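Local coordinates for porin protein associated with imipenem resistance (Acinetobacter baumannii, PDB 4FUV) that forms an eight-stranded beta-barrel in the outer membrane and is associated with imipenem resistance, probably through a role in ornithine and imipenem transport, at residues A[190-194]-A[195-199]. Sequence-based numbering, arbitrary orientation.
Sequences GDQSL and EEAVN
A capping box between S193 and E196 opens helix 194-207, which follows strand 177-187 in the CarO barrel chain. Two reciprocal bonds define it. E196 N donates to S193 OG over 3.3 Å. In return S193 N donates to E196 OE1 at 3.0 Å, the N-H pointing nearly straight (169°) at the oxygen's anti lone pair, the one away from OE2. A chi1 of 66° staggers S193 OG beside both its backbone N and its carbonyl carbon, which turns it toward E196 N; a weak bond from OG to E196 OE1, 3.1 Å, gives this carboxylate oxygen a second donor. The helical pattern starts at once: A197 N reaches S193 O at 2.9 Å, and V198 N reaches L194 O at the same 2.9 Å. One turn along the helix, L194 CD1 packs against V198 CG2 at 4.0 Å; both side chains also touch S182 of strand 177-187, while A197 and V198 rest on V122. Just before the cap, the Q192 side chain, extended beyond CG, brings OE1 to 3.5 Å from A197 CA, and this oxygen accepts a hydrogen bond from N123 ND2. Side chains thus serve two N-H groups at the helix start, S193 N and E196 N, and the E196 carboxylate, placed at the N-terminus, would probably interact favourably with the helix dipole.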
ATOM      1  N   GLY A 190       0.144  -3.504  26.498  1.00 29.17           N
ATOM      2  CA  GLY A 190      -0.411  -2.177  26.638  1.00 32.05           C
ATOM      3  C   GLY A 190      -1.218  -2.022  27.908  1.00 31.13           C
ATOM      4  O   GLY A 190      -1.359  -2.959  28.696  1.00 29.37           O
ATOM      5  N   ASP A 191      -1.775  -0.832  28.080  1.00 29.10           N
ATOM      6  CA  ASP A 191      -2.478  -0.453  29.297  1.00 44.04           C
ATOM      7  C   ASP A 191      -3.814  -1.174  29.504  1.00 36.24           C
ATOM      8  O   ASP A 191      -4.196  -1.470  30.629  1.00 40.71           O
ATOM      9  CB  ASP A 191      -2.714   1.059  29.276  1.00 50.29           C
ATOM     10  CG  ASP A 191      -2.285   1.724  30.552  1.00 63.78           C
ATOM     11  OD1 ASP A 191      -1.069   1.956  30.720  1.00 71.68           O
ATOM     12  OD2 ASP A 191      -3.164   2.010  31.390  1.00 74.51           O
ATOM     13  N   GLN A 192      -4.510  -1.449  28.408  1.00 28.80           N
ATOM     14  CA  GLN A 192      -5.861  -1.988  28.452  1.00 28.67           C
ATOM     15  C   GLN A 192      -5.886  -3.484  28.241  1.00 29.46           C
ATOM     16  O   GLN A 192      -5.099  -4.028  27.473  1.00 36.07           O
ATOM     17  CB  GLN A 192      -6.718  -1.341  27.340  1.00 27.86           C
ATOM     18  CG  GLN A 192      -7.022   0.134  27.568  1.00 37.32           C
ATOM     19  CD  GLN A 192      -7.952   0.724  26.504  1.00 41.52           C
ATOM     20  OE1 GLN A 192      -7.666   0.666  25.301  1.00 32.16           O
ATOM     21  NE2 GLN A 192      -9.070   1.290  26.949  1.00 39.74           N
ATOM     22  N   SER A 193      -6.823  -4.148  28.900  1.00 29.03           N
ATOM     23  CA  SER A 193      -7.148  -5.518  28.545  1.00 29.63           C
ATOM     24  C   SER A 193      -7.949  -5.483  27.249  1.00 32.15           C
ATOM     25  O   SER A 193      -8.472  -4.430  26.856  1.00 39.80           O
ATOM     26  CB  SER A 193      -8.013  -6.140  29.631  1.00 31.93           C
ATOM     27  OG  SER A 193      -9.267  -5.479  29.662  1.00 33.56           O
ATOM     28  N   LEU A 194      -8.048  -6.629  26.588  1.00 27.75           N
ATOM     29  CA  LEU A 194      -8.834  -6.744  25.359  1.00 27.10           C
ATOM     30  C   LEU A 194     -10.266  -6.240  25.549  1.00 33.34           C
ATOM     31  O   LEU A 194     -10.774  -5.496  24.711  1.00 32.52           O
ATOM     32  CB  LEU A 194      -8.854  -8.201  24.876  1.00 28.86           C
ATOM     33  CG  LEU A 194      -9.640  -8.466  23.587  1.00 36.27           C
ATOM     34  CD1 LEU A 194      -9.230  -7.465  22.514  1.00 31.38           C
ATOM     35  CD2 LEU A 194      -9.389  -9.885  23.105  1.00 30.74           C
ATOM     36  N   GLU A 195     -10.906  -6.651  26.651  1.00 28.09           N
ATOM     37  CA  GLU A 195     -12.289  -6.263  26.934  1.00 36.38           C
ATOM     38  C   GLU A 195     -12.439  -4.743  27.033  1.00 39.39           C
ATOM     39  O   GLU A 195     -13.390  -4.166  26.511  1.00 43.53           O
ATOM     40  CB  GLU A 195     -12.802  -6.929  28.223  1.00 29.58           C
ATOM     41  CG  GLU A 195     -13.100  -8.414  28.100  1.00 43.75           C
ATOM     42  CD  GLU A 195     -11.859  -9.311  28.244  1.00 54.45           C
ATOM     43  OE1 GLU A 195     -10.721  -8.795  28.401  1.00 45.10           O
ATOM     44  OE2 GLU A 195     -12.033 -10.549  28.200  1.00 61.60           O
ATOM     45  N   GLU A 196     -11.483  -4.097  27.689  1.00 36.14           N
ATOM     46  CA  GLU A 196     -11.531  -2.656  27.871  1.00 34.12           C
ATOM     47  C   GLU A 196     -11.243  -1.918  26.579  1.00 29.03           C
ATOM     48  O   GLU A 196     -11.822  -0.864  26.312  1.00 33.13           O
ATOM     49  CB  GLU A 196     -10.511  -2.237  28.926  1.00 34.44           C
ATOM     50  CG  GLU A 196     -10.880  -2.682  30.325  1.00 34.26           C
ATOM     51  CD  GLU A 196      -9.731  -2.517  31.303  1.00 43.64           C
ATOM     52  OE1 GLU A 196      -8.567  -2.707  30.891  1.00 45.77           O
ATOM     53  OE2 GLU A 196      -9.993  -2.193  32.479  1.00 47.91           O
ATOM     54  N   ALA A 197     -10.313  -2.456  25.801  1.00 30.19           N
ATOM     55  CA  ALA A 197      -9.973  -1.867  24.521  1.00 36.77           C
ATOM     56  C   ALA A 197     -11.221  -1.919  23.626  1.00 35.88           C
ATOM     57  O   ALA A 197     -11.581  -0.922  22.995  1.00 29.91           O
ATOM     58  CB  ALA A 197      -8.783  -2.596  23.879  1.00 25.64           C
ATOM     59  N   VAL A 198     -11.903  -3.063  23.615  1.00 31.93           N
ATOM     60  CA  VAL A 198     -13.122  -3.219  22.808  1.00 33.87           C
ATOM     61  C   VAL A 198     -14.219  -2.219  23.193  1.00 32.47           C
ATOM     62  O   VAL A 198     -14.775  -1.531  22.333  1.00 42.38           O
ATOM     63  CB  VAL A 198     -13.666  -4.662  22.871  1.00 33.28           C
ATOM     64  CG1 VAL A 198     -15.072  -4.724  22.332  1.00 33.76           C
ATOM     65  CG2 VAL A 198     -12.759  -5.594  22.077  1.00 36.77           C
ATOM     66  N   ASN A 199     -14.509  -2.138  24.486  1.00 26.48           N
ATOM     67  CA  ASN A 199     -15.424  -1.140  25.052  1.00 28.89           C
ATOM     68  C   ASN A 199     -14.995   0.304  24.821  1.00 31.95           C
ATOM     69  O   ASN A 199     -15.837   1.192  24.699  1.00 34.53           O
ATOM     70  CB  ASN A 199     -15.582  -1.368  26.561  1.00 35.29           C
ATOM     71  CG  ASN A 199     -16.332  -2.637  26.875  1.00 51.02           C
ATOM     72  OD1 ASN A 199     -17.067  -3.151  26.032  1.00 57.61           O
ATOM     73  ND2 ASN A 199     -16.162  -3.148  28.093  1.00 53.68           N
TER